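Local coordinates for histidinol-phosphatase (Listeria monocytogenes serotype 4b str. H7858, PDB 6NLR), which probably hydrolyses histidinol phosphate to histidinol and phosphate in histidine biosynthesis, using a trinuclear metal centre of cobalt and manganese ions, at residues G150-A155 / Q190-D195; L157-G162 / S183-F188; R132-D135 / D140-E143; F199-E202 / F207-I210. All coordinates share one frame; numbering follows the deposited sequence.

Contact 1: G150-A155 / Q190-D195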
loop_
_atom_site.group_PDB
_atom_site.type_symbol
_atom_site.label_atom_id
_atom_site.label_comp_id
_atom_site.label_asym_id
_atom_site.label_seq_id
_atom_site.Cartn_x
_atom_site.Cartn_y
_atom_site.Cartn_z
ATOM N N GLY A 150 23.611 -1.396 -1.801
ATOM C CA GLY A 150 24.807 -1.672 -0.989
ATOM C C GLY A 150 24.515 -2.257 0.383
ATOM O O GLY A 150 25.451 -2.409 1.128
ATOM N N GLY A 151 23.266 -2.575 0.712
ATOM C CA GLY A 151 22.928 -3.171 2.015
ATOM C C GLY A 151 21.534 -2.792 2.463
ATOM O O GLY A 151 20.879 -1.967 1.806
ATOM N N PHE A 152 21.095 -3.394 3.556
ATOM C CA PHE A 152 19.693 -3.284 4.015
ATOM C C PHE A 152 19.380 -1.826 4.335
ATOM O O PHE A 152 18.313 -1.338 3.912
ATOM C CB PHE A 152 19.409 -4.208 5.197
ATOM C CG PHE A 152 17.940 -4.291 5.512
ATOM C CD1 PHE A 152 17.130 -5.193 4.839
ATOM C CD2 PHE A 152 17.363 -3.433 6.444
ATOM C CE1 PHE A 152 15.773 -5.258 5.128
ATOM C CE2 PHE A 152 16.016 -3.505 6.736
ATOM C CZ PHE A 152 15.216 -4.398 6.063
ATOM N N GLU A 153 20.290 -1.138 5.022
ATOM C CA GLU A 153 20.071 0.274 5.431
ATOM C C GLU A 153 20.028 1.172 4.181
ATOM O O GLU A 153 19.167 2.089 4.102
ATOM C CB GLU A 153 21.137 0.744 6.426
ATOM C CG GLU A 153 20.921 2.191 6.801
ATOM C CD GLU A 153 21.929 2.844 7.720
ATOM O OE1 GLU A 153 22.847 2.138 8.173
ATOM O OE2 GLU A 153 21.754 4.062 8.004
ATOM N N GLN A 154 20.960 0.966 3.253
ATOM C CA GLN A 154 20.993 1.757 1.994
ATOM C C GLN A 154 19.663 1.552 1.238
ATOM O O GLN A 154 19.144 2.521 0.675
ATOM C CB GLN A 154 22.208 1.380 1.156
ATOM C CG GLN A 154 23.536 1.809 1.774
ATOM C CD GLN A 154 24.200 0.694 2.549
ATOM O OE1 GLN A 154 23.556 -0.131 3.177
ATOM N NE2 GLN A 154 25.518 0.622 2.485
ATOM N N ALA A 155 19.115 0.333 1.252
ATOM C CA ALA A 155 17.801 0.007 0.653
ATOM C C ALA A 155 16.690 0.765 1.382
ATOM O O ALA A 155 15.799 1.303 0.669
ATOM C CB ALA A 155 17.551 -1.479 0.661
ATOM N N GLN A 190 13.719 -10.107 8.377
ATOM C CA GLN A 190 14.374 -11.196 9.150
ATOM C C GLN A 190 15.299 -11.974 8.204
ATOM O O GLN A 190 16.254 -12.565 8.700
ATOM C CB GLN A 190 13.313 -12.024 9.880
ATOM C CG GLN A 190 12.429 -11.205 10.850
ATOM C CD GLN A 190 13.006 -10.642 12.160
ATOM O OE1 GLN A 190 14.200 -10.751 12.512
ATOM N NE2 GLN A 190 12.125 -10.004 12.929
ATOM N N PHE A 191 15.071 -11.922 6.888
ATOM C CA PHE A 191 15.957 -12.564 5.877
ATOM C C PHE A 191 17.342 -11.908 5.947
ATOM O O PHE A 191 18.342 -12.572 5.659
ATOM C CB PHE A 191 15.391 -12.459 4.463
ATOM C CG PHE A 191 16.153 -13.249 3.418
ATOM C CD1 PHE A 191 15.954 -14.615 3.275
ATOM C CD2 PHE A 191 17.029 -12.612 2.542
ATOM C CE1 PHE A 191 16.649 -15.323 2.302
ATOM C CE2 PHE A 191 17.736 -13.327 1.583
ATOM C CZ PHE A 191 17.533 -14.680 1.457
ATOM N N PHE A 192 17.403 -10.653 6.378
ATOM C CA PHE A 192 18.666 -9.882 6.452
ATOM C C PHE A 192 19.136 -9.732 7.897
ATOM O O PHE A 192 20.114 -8.999 8.082
ATOM C CB PHE A 192 18.464 -8.512 5.792
ATOM C CG PHE A 192 18.003 -8.603 4.366
ATOM C CD1 PHE A 192 16.654 -8.666 4.057
ATOM C CD2 PHE A 192 18.934 -8.706 3.339
ATOM C CE1 PHE A 192 16.241 -8.795 2.736
ATOM C CE2 PHE A 192 18.514 -8.864 2.034
ATOM C CZ PHE A 192 17.176 -8.888 1.728
ATOM N N GLY A 193 18.478 -10.400 8.864
ATOM C CA GLY A 193 18.868 -10.317 10.281
ATOM C C GLY A 193 18.623 -8.914 10.814
ATOM O O GLY A 193 19.380 -8.451 11.689
ATOM N N GLU A 194 17.576 -8.273 10.304
ATOM C CA GLU A 194 17.169 -6.900 10.655
ATOM C C GLU A 194 15.798 -6.964 11.317
ATOM O O GLU A 194 15.037 -7.945 11.081
ATOM C CB GLU A 194 17.071 -6.040 9.396
ATOM C CG GLU A 194 18.411 -5.765 8.744
ATOM C CD GLU A 194 19.298 -4.771 9.469
ATOM O OE1 GLU A 194 18.858 -4.195 10.507
ATOM O OE2 GLU A 194 20.456 -4.628 9.037
ATOM N N ASP A 195 15.506 -5.949 12.133
ATOM C CA ASP A 195 14.197 -5.741 12.799
ATOM C C ASP A 195 14.079 -4.231 13.081
ATOM O O ASP A 195 14.993 -3.450 12.707
ATOM C CB ASP A 195 14.060 -6.679 14.007
ATOM C CG ASP A 195 15.102 -6.468 15.084
ATOM O OD1 ASP A 195 15.385 -5.269 15.368
ATOM O OD2 ASP A 195 15.644 -7.480 15.626
#
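The ring of F152 lies beneath the aliphatic stem of E194, whose CG sits over one ring face in a CH-pi contact, 3.8 Å from the centroid of the F152 ring. This is a worked example of a helix start pinned by a returning loop. F152 opens helix 152-168 of the PHP domain, a TIM-barrel-like fold, directly after the N-cap residue G151, and the loop that follows strand 178-179 folds back over it. The first helical turn is closed by A155 N bonding to G151 O. F152 places CG anti to its own backbone N (chi1 -170°), which projects the ring from the helix toward the loop. E194 bends at its second torsion, and the chain then slides past the phenyl group in the opposing direction with its carboxylate plane nearly parallel to the ring. E194 OE1 lies close to D198 OD1, a like-charged pairing that might favour proton uptake by one of the two acids.

F192 makes the second half of the grip. Its ring meets that of F152 obliquely, the planes inclined at 41° and the centroids of the F152 and F192 rings 5.3 Å apart. F192 also touches N142 and V146 of helix 138-149, which joins the loop to both consecutive helices. No hydrogen bond crosses between 150-155 and 190-195. The closest approach of the two aromatic residues brings F152 CD1 to 3.6 Å from F192 CG.

Contact 2: L157-G162 / S183-F188; sequences LAYLEG and SLCQKF
Y159 and C185 mark the nearest backbone approach, their CA atoms 6.5 Å apart where helix 152-168 passes a short 3-10 turn at 184-186. All the contacts between the two segments involve the tyrosine. With CG anti to the backbone N (chi1 166°), the ring of Y159 reaches across to the turn, and its hydroxyl meets the start of the 3-10 segment: L184 N donates to Y159 OH at 3.0 Å, with a fairly straight N-H...O angle of 159°. A buried amide at the beginning of the turn is thereby satisfied by a side chain from the helix.

The turn also lies against the ring itself. C185 N stands over the centre of one face, while the thiol makes an oblique sulfur-aromatic contact, C185 SG lying 3.5 Å from Y159 CD2. L184 adds its CB beside the phenol end, 3.9 Å from Y159 CZ, crossing the tyrosine side chain at about a right angle. The side chain of L184 comes within about 5 Å of a bound manganese ion, so this packing borders the metal centre; H181, a manganese ligand, lies just before the turn.

Around the contact, I134, following strand 130-133, touches Y159, and Y141 of helix 138-149 packs on C185. On the flank toward helix 201-217, L160 meets F207 and I210.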
loop_
_atom_site.group_PDB
_atom_site.type_symbol
_atom_site.label_atom_id
_atom_site.label_comp_id
_atom_site.label_asym_id
_atom_site.label_seq_id
_atom_site.Cartn_x
_atom_site.Cartn_y
_atom_site.Cartn_z
ATOM N N LEU A 157 16.951 3.612 2.933
ATOM C CA LEU A 157 17.065 5.061 2.642
ATOM C C LEU A 157 16.607 5.330 1.200
ATOM O O LEU A 157 15.940 6.363 0.978
ATOM C CB LEU A 157 18.503 5.516 2.903
ATOM C CG LEU A 157 18.887 5.518 4.377
ATOM C CD1 LEU A 157 20.380 5.636 4.572
ATOM C CD2 LEU A 157 18.163 6.637 5.074
ATOM N N ALA A 158 16.907 4.431 0.254
ATOM C CA ALA A 158 16.421 4.591 -1.140
ATOM C C ALA A 158 14.883 4.485 -1.165
ATOM O O ALA A 158 14.210 5.274 -1.853
ATOM C CB ALA A 158 17.056 3.573 -2.015
ATOM N N TYR A 159 14.341 3.548 -0.405
ATOM C CA TYR A 159 12.873 3.340 -0.275
ATOM C C TYR A 159 12.221 4.614 0.275
ATOM O O TYR A 159 11.224 5.119 -0.331
ATOM C CB TYR A 159 12.595 2.119 0.599
ATOM C CG TYR A 159 11.163 2.032 1.040
ATOM C CD1 TYR A 159 10.177 1.553 0.172
ATOM C CD2 TYR A 159 10.781 2.478 2.298
ATOM C CE1 TYR A 159 8.849 1.510 0.560
ATOM C CE2 TYR A 159 9.465 2.403 2.707
ATOM C CZ TYR A 159 8.492 1.941 1.835
ATOM O OH TYR A 159 7.185 1.900 2.255
ATOM N N LEU A 160 12.756 5.143 1.374
ATOM C CA LEU A 160 12.159 6.341 2.019
ATOM C C LEU A 160 12.284 7.558 1.091
ATOM O O LEU A 160 11.379 8.412 1.143
ATOM C CB LEU A 160 12.797 6.576 3.389
ATOM C CG LEU A 160 12.478 5.500 4.417
ATOM C CD1 LEU A 160 13.215 5.759 5.718
ATOM C CD2 LEU A 160 10.995 5.422 4.678
ATOM N N GLU A 161 13.338 7.657 0.282
ATOM C CA GLU A 161 13.448 8.756 -0.709
ATOM C C GLU A 161 12.272 8.635 -1.694
ATOM O O GLU A 161 11.668 9.672 -2.028
ATOM C CB GLU A 161 14.794 8.744 -1.436
ATOM C CG GLU A 161 14.890 9.797 -2.541
ATOM C CD GLU A 161 14.657 11.241 -2.086
ATOM O OE1 GLU A 161 15.027 11.572 -0.913
ATOM O OE2 GLU A 161 14.085 12.033 -2.885
ATOM N N GLY A 162 11.938 7.406 -2.132
ATOM C CA GLY A 162 10.778 7.143 -3.007
ATOM C C GLY A 162 9.470 7.563 -2.345
ATOM O O GLY A 162 8.602 8.157 -3.025
ATOM N N SER A 183 6.592 1.568 5.610
ATOM C CA SER A 183 7.848 0.876 6.004
ATOM C C SER A 183 7.925 -0.479 5.288
ATOM O O SER A 183 8.398 -1.470 5.916
ATOM C CB SER A 183 7.937 0.728 7.506
ATOM O OG SER A 183 6.848 -0.051 7.999
ATOM N N LEU A 184 7.494 -0.521 4.026
ATOM C CA LEU A 184 7.427 -1.782 3.229
ATOM C C LEU A 184 8.842 -2.348 3.024
ATOM O O LEU A 184 8.959 -3.538 2.730
ATOM C CB LEU A 184 6.742 -1.534 1.881
ATOM C CG LEU A 184 6.397 -2.810 1.097
ATOM C CD1 LEU A 184 5.270 -3.580 1.790
ATOM C CD2 LEU A 184 5.989 -2.466 -0.325
ATOM N N CYS A 185 9.874 -1.524 3.176
ATOM C CA CYS A 185 11.307 -1.931 3.182
ATOM C C CYS A 185 11.598 -2.920 4.328
ATOM O O CYS A 185 12.695 -3.520 4.289
ATOM C CB CYS A 185 12.218 -0.711 3.285
ATOM S SG CYS A 185 11.950 0.321 4.763
ATOM N N GLN A 186 10.655 -3.152 5.248
ATOM C CA GLN A 186 10.826 -4.117 6.383
ATOM C C GLN A 186 10.125 -5.456 6.106
ATOM O O GLN A 186 10.180 -6.343 6.971
ATOM C CB GLN A 186 10.309 -3.518 7.699
ATOM C CG GLN A 186 10.908 -2.160 8.030
ATOM C CD GLN A 186 12.417 -2.139 8.075
ATOM O OE1 GLN A 186 13.063 -1.289 7.457
ATOM N NE2 GLN A 186 13.005 -3.081 8.814
ATOM N N LYS A 187 9.512 -5.634 4.934
ATOM C CA LYS A 187 8.692 -6.847 4.674
ATOM C C LYS A 187 9.549 -8.114 4.783
ATOM O O LYS A 187 9.001 -9.137 5.234
ATOM C CB LYS A 187 7.998 -6.793 3.317
ATOM C CG LYS A 187 7.171 -8.031 3.010
ATOM C CD LYS A 187 6.346 -7.915 1.772
ATOM C CE LYS A 187 5.545 -9.169 1.476
ATOM N NZ LYS A 187 4.740 -8.947 0.255
ATOM N N PHE A 188 10.843 -8.075 4.416
ATOM C CA PHE A 188 11.719 -9.279 4.448
ATOM C C PHE A 188 12.842 -9.094 5.463
ATOM O O PHE A 188 13.898 -9.752 5.357
ATOM C CB PHE A 188 12.229 -9.565 3.043
ATOM C CG PHE A 188 11.120 -9.770 2.047
ATOM C CD1 PHE A 188 10.187 -10.797 2.211
ATOM C CD2 PHE A 188 10.985 -8.910 0.975
ATOM C CE1 PHE A 188 9.149 -10.956 1.308
ATOM C CE2 PHE A 188 9.972 -9.099 0.052
ATOM C CZ PHE A 188 9.061 -10.113 0.224
#

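Contact 3: R132-D135 / D140-E143. Unlike the reference sequence in segment 132-135: I134 (reference Leu).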
loop_
_atom_site.group_PDB
_atom_site.type_symbol
_atom_site.label_atom_id
_atom_site.label_comp_id
_atom_site.label_asym_id
_atom_site.label_seq_id
_atom_site.Cartn_x
_atom_site.Cartn_y
_atom_site.Cartn_z
ATOM N N ARG A 132 12.655 -2.807 -10.000
ATOM C CA ARG A 132 12.645 -4.037 -9.186
ATOM C C ARG A 132 11.590 -3.893 -8.091
ATOM O O ARG A 132 11.278 -2.767 -7.656
ATOM C CB ARG A 132 14.020 -4.298 -8.572
ATOM C CG ARG A 132 15.137 -4.526 -9.571
ATOM C CD ARG A 132 14.929 -5.731 -10.458
ATOM N NE ARG A 132 14.920 -6.964 -9.686
ATOM C CZ ARG A 132 15.887 -7.867 -9.668
ATOM N NH1 ARG A 132 17.005 -7.710 -10.368
ATOM N NH2 ARG A 132 15.742 -8.944 -8.920
ATOM N N SER A 133 11.034 -5.021 -7.693
ATOM C CA SER A 133 9.950 -5.088 -6.690
ATOM C C SER A 133 10.547 -5.023 -5.283
ATOM O O SER A 133 11.503 -5.748 -5.003
ATOM C CB SER A 133 9.153 -6.345 -6.882
ATOM O OG SER A 133 8.197 -6.485 -5.842
ATOM N N ILE A 134 9.928 -4.232 -4.416
ATOM C CA ILE A 134 10.235 -4.121 -2.968
ATOM C C ILE A 134 9.655 -5.339 -2.235
ATOM O O ILE A 134 10.251 -5.743 -1.218
ATOM C CB ILE A 134 9.660 -2.802 -2.415
ATOM C CG1 ILE A 134 10.386 -1.601 -3.023
ATOM C CG2 ILE A 134 9.684 -2.784 -0.891
ATOM C CD1 ILE A 134 9.601 -0.311 -2.956
ATOM N N ASP A 135 8.548 -5.913 -2.721
ATOM C CA ASP A 135 7.693 -6.783 -1.862
ATOM C C ASP A 135 7.398 -8.155 -2.490
ATOM O O ASP A 135 6.583 -8.861 -1.925
ATOM C CB ASP A 135 6.397 -6.050 -1.480
ATOM C CG ASP A 135 5.485 -5.691 -2.640
ATOM O OD1 ASP A 135 5.904 -5.835 -3.788
ATOM O OD2 ASP A 135 4.357 -5.266 -2.380
ATOM N N ASP A 140 14.392 -12.010 -4.261
ATOM C CA ASP A 140 14.262 -11.036 -5.362
ATOM C C ASP A 140 14.615 -9.648 -4.826
ATOM O O ASP A 140 15.301 -8.883 -5.552
ATOM C CB ASP A 140 12.873 -11.107 -5.983
ATOM C CG ASP A 140 12.716 -10.143 -7.129
ATOM O OD1 ASP A 140 13.258 -10.453 -8.235
ATOM O OD2 ASP A 140 12.086 -9.093 -6.906
ATOM N N TYR A 141 14.222 -9.346 -3.583
ATOM C CA TYR A 141 14.525 -8.045 -2.927
ATOM C C TYR A 141 16.032 -7.932 -2.685
ATOM O O TYR A 141 16.601 -6.844 -2.907
ATOM C CB TYR A 141 13.769 -7.875 -1.605
ATOM C CG TYR A 141 13.896 -6.519 -0.956
ATOM C CD1 TYR A 141 13.471 -5.375 -1.603
ATOM C CD2 TYR A 141 14.428 -6.369 0.313
ATOM C CE1 TYR A 141 13.564 -4.122 -1.009
ATOM C CE2 TYR A 141 14.525 -5.129 0.934
ATOM C CZ TYR A 141 14.094 -4.000 0.264
ATOM O OH TYR A 141 14.210 -2.768 0.835
ATOM N N ASN A 142 16.650 -9.017 -2.221
ATOM C CA ASN A 142 18.116 -9.101 -2.013
ATOM C C ASN A 142 18.828 -8.776 -3.332
ATOM O O ASN A 142 19.690 -7.885 -3.339
ATOM C CB ASN A 142 18.551 -10.483 -1.518
ATOM C CG ASN A 142 20.016 -10.487 -1.143
ATOM O OD1 ASN A 142 20.539 -9.487 -0.664
ATOM N ND2 ASN A 142 20.678 -11.593 -1.356
ATOM N N GLU A 143 18.495 -9.509 -4.401
ATOM C CA GLU A 143 19.254 -9.465 -5.678
ATOM C C GLU A 143 18.961 -8.150 -6.398
ATOM O O GLU A 143 19.877 -7.604 -6.979
ATOM C CB GLU A 143 18.922 -10.677 -6.543
ATOM C CG GLU A 143 19.605 -11.922 -6.021
ATOM C CD GLU A 143 19.016 -13.242 -6.484
ATOM O OE1 GLU A 143 18.339 -13.254 -7.544
ATOM O OE2 GLU A 143 19.270 -14.262 -5.799
HETATM O O HOH W 1 12.141 -7.350 -8.881
HETATM O O HOH W 2 11.029 -8.515 -4.357
HETATM O O HOH W 3 14.009 -6.391 -6.056
#
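R132 reaches from the end of strand 130-133 to D140 in the first turns of helix 138-149, and a salt bridge joins them: R132 NH2 donates to D140 OD1 at 3.0 Å. The bond is bent, at 138°, and OD1 is approached from well above the carboxylate plane, 60° out of it. The arginine folds back through successive torsions near -60° to get there. D140 OD1 takes a second bond from D54 N, while R132 NH1 is used by Q128 O and D140 N by S137 OG.

Water serves R132 NE, S133 N, S133 O, D140 O and D140 OD2. Water 1 accepts from R132 NE and from S133 N, and donates to D140 OD2 over a short 2.6 Å. It therefore links guanidinium, strand amide and carboxylate in one bridge. Water 2 connects S133 O with D140 OD2, lying 2.8 Å from the latter. Water 3 spans S133 O and the helix carbonyl, at 2.9 Å from D140 O. S133 O is thus contacted by two waters.

S133 is busy on its side chain too, since its OG accepts from D135 N at 3.2 Å. Beyond the polar cluster, Y141 CD1 approaches I134 O at 3.3 Å, and I134 CG2 lies beside the same ring. The backbone of I134 also bonds to H123, a manganese ligand. The S133-D135 ST turn ends an edge strand of the mixed PHP-domain sheet, where the beta hairpin with strand 117-127 gives way to a helix held by the aspartate's salt bridge and water bridges.

Contact 4: F199-E202 / F207-I210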
loop_
_atom_site.group_PDB
_atom_site.type_symbol
_atom_site.label_atom_id
_atom_site.label_comp_id
_atom_site.label_asym_id
_atom_site.label_seq_id
_atom_site.Cartn_x
_atom_site.Cartn_y
_atom_site.Cartn_z
ATOM N N PHE A 199 16.725 0.932 13.813
ATOM C CA PHE A 199 16.736 2.014 12.781
ATOM C C PHE A 199 17.888 2.979 13.086
ATOM O O PHE A 199 17.961 3.468 14.208
ATOM C CB PHE A 199 15.402 2.769 12.725
ATOM C CG PHE A 199 14.258 2.019 12.099
ATOM C CD1 PHE A 199 14.440 0.786 11.482
ATOM C CD2 PHE A 199 12.980 2.547 12.119
ATOM C CE1 PHE A 199 13.369 0.096 10.918
ATOM C CE2 PHE A 199 11.919 1.873 11.533
ATOM C CZ PHE A 199 12.113 0.649 10.946
ATOM N N SER A 200 18.761 3.223 12.109
ATOM C CA SER A 200 19.907 4.159 12.224
ATOM C C SER A 200 19.371 5.588 12.388
ATOM O O SER A 200 18.173 5.838 12.066
ATOM C CB SER A 200 20.773 4.084 10.999
ATOM O OG SER A 200 20.069 4.652 9.908
ATOM N N GLU A 201 20.221 6.492 12.853
ATOM C CA GLU A 201 19.844 7.907 13.071
ATOM C C GLU A 201 19.426 8.511 11.727
ATOM O O GLU A 201 18.439 9.265 11.704
ATOM C CB GLU A 201 21.001 8.667 13.720
ATOM C CG GLU A 201 20.661 10.109 14.029
ATOM C CD GLU A 201 19.283 10.306 14.654
ATOM O OE1 GLU A 201 19.058 9.729 15.749
ATOM O OE2 GLU A 201 18.409 10.966 13.994
ATOM N N GLU A 202 20.123 8.169 10.652
ATOM C CA GLU A 202 19.812 8.675 9.295
ATOM C C GLU A 202 18.415 8.197 8.864
ATOM O O GLU A 202 17.643 9.007 8.306
ATOM C CB GLU A 202 20.878 8.241 8.287
ATOM C CG GLU A 202 20.737 8.996 6.972
ATOM C CD GLU A 202 21.810 8.719 5.928
ATOM O OE1 GLU A 202 22.793 8.021 6.255
ATOM O OE2 GLU A 202 21.647 9.191 4.789
ATOM N N PHE A 207 12.502 9.531 8.293
ATOM C CA PHE A 207 11.101 9.361 8.750
ATOM C C PHE A 207 10.564 10.707 9.285
ATOM O O PHE A 207 9.413 11.046 8.990
ATOM C CB PHE A 207 10.973 8.237 9.769
ATOM C CG PHE A 207 10.733 6.871 9.176
ATOM C CD1 PHE A 207 9.585 6.595 8.444
ATOM C CD2 PHE A 207 11.624 5.836 9.415
ATOM C CE1 PHE A 207 9.331 5.321 7.951
ATOM C CE2 PHE A 207 11.379 4.564 8.919
ATOM C CZ PHE A 207 10.231 4.305 8.186
ATOM N N ARG A 208 11.365 11.467 10.022
ATOM C CA ARG A 208 10.901 12.750 10.624
ATOM C C ARG A 208 10.567 13.727 9.494
ATOM O O ARG A 208 9.515 14.387 9.582
ATOM C CB ARG A 208 11.938 13.339 11.583
ATOM C CG ARG A 208 11.936 12.638 12.936
ATOM C CD ARG A 208 12.650 13.380 14.052
ATOM N NE ARG A 208 14.067 13.477 13.729
ATOM C CZ ARG A 208 15.009 12.596 14.085
ATOM N NH1 ARG A 208 14.718 11.522 14.801
ATOM N NH2 ARG A 208 16.261 12.793 13.706
ATOM N N VAL A 209 11.419 13.781 8.467
ATOM C CA VAL A 209 11.219 14.679 7.293
ATOM C C VAL A 209 9.916 14.258 6.602
ATOM O O VAL A 209 9.081 15.145 6.316
ATOM C CB VAL A 209 12.437 14.643 6.344
ATOM C CG1 VAL A 209 12.131 15.250 4.978
ATOM C CG2 VAL A 209 13.629 15.354 6.976
ATOM N N ILE A 210 9.737 12.951 6.364
ATOM C CA ILE A 210 8.515 12.400 5.699
ATOM C C ILE A 210 7.282 12.763 6.522
ATOM O O ILE A 210 6.296 13.241 5.905
ATOM C CB ILE A 210 8.639 10.881 5.474
ATOM C CG1 ILE A 210 9.566 10.577 4.296
ATOM C CG2 ILE A 210 7.281 10.224 5.312
ATOM C CD1 ILE A 210 9.997 9.131 4.250
#
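F199 leads the segment and packs its ring beside that of F207, eight residues further along the chain, with F199 CE2 3.8 Å from F207 CE2. The planes are inclined by only 22°, yet the rings are slid so far apart that they barely overlap.

S200 follows at the N-cap of helix 201-217. Its OG caps V203 N within the first turn and also bonds to E153 OE2, which ties this helix start to that of helix 152-168.

E201 reaches forward along the helix surface. Its chain bends at the second torsion (chi2 44°), which brings the carboxylate to R208, where R208 NH2 donates to E201 OE2 at 2.8 Å. The N-H...O angle of this salt-bridge hydrogen bond is 165°. The oxygen is met almost end-on along its C-O bond and lies close to the guanidinium plane, and the carboxylate and guanidinium planes are 29° apart. R208 NH2 is shared, for E205 OE1 forms a second salt bridge with it, and the two acids together hold the arginine on the exposed side of the helix.

The ion pair thus lies toward the exposed side, while the buried F207 and its partner F199 face the neighbouring elements. There F199 touches Q156 of helix 152-168 and P239 of a loop, and I210 packs on I167, so helix 201-217 is seated against helix 152-168.

Overall arrangement
Followed from the N terminus, the chain first closes the short loop of contact 3, where the edge strand 130-133 turns into helix 138-149. Helix 152-168 comes next and carries one side of both contact 1 and contact 2. Contact 1 closes a long excursion from 150-155 to 190-195, and contact 2 nests inside it, meeting the same loop earlier, nearer the metals. Contact 4 then closes a local step at the start of helix 201-217. None cross. Contacts 1 and 2 each touch all the others, with K187 NZ of contact 2 bonding to D135 O of contact 3, whereas contacts 3 and 4 remain about 11 Å apart at their nearest atoms.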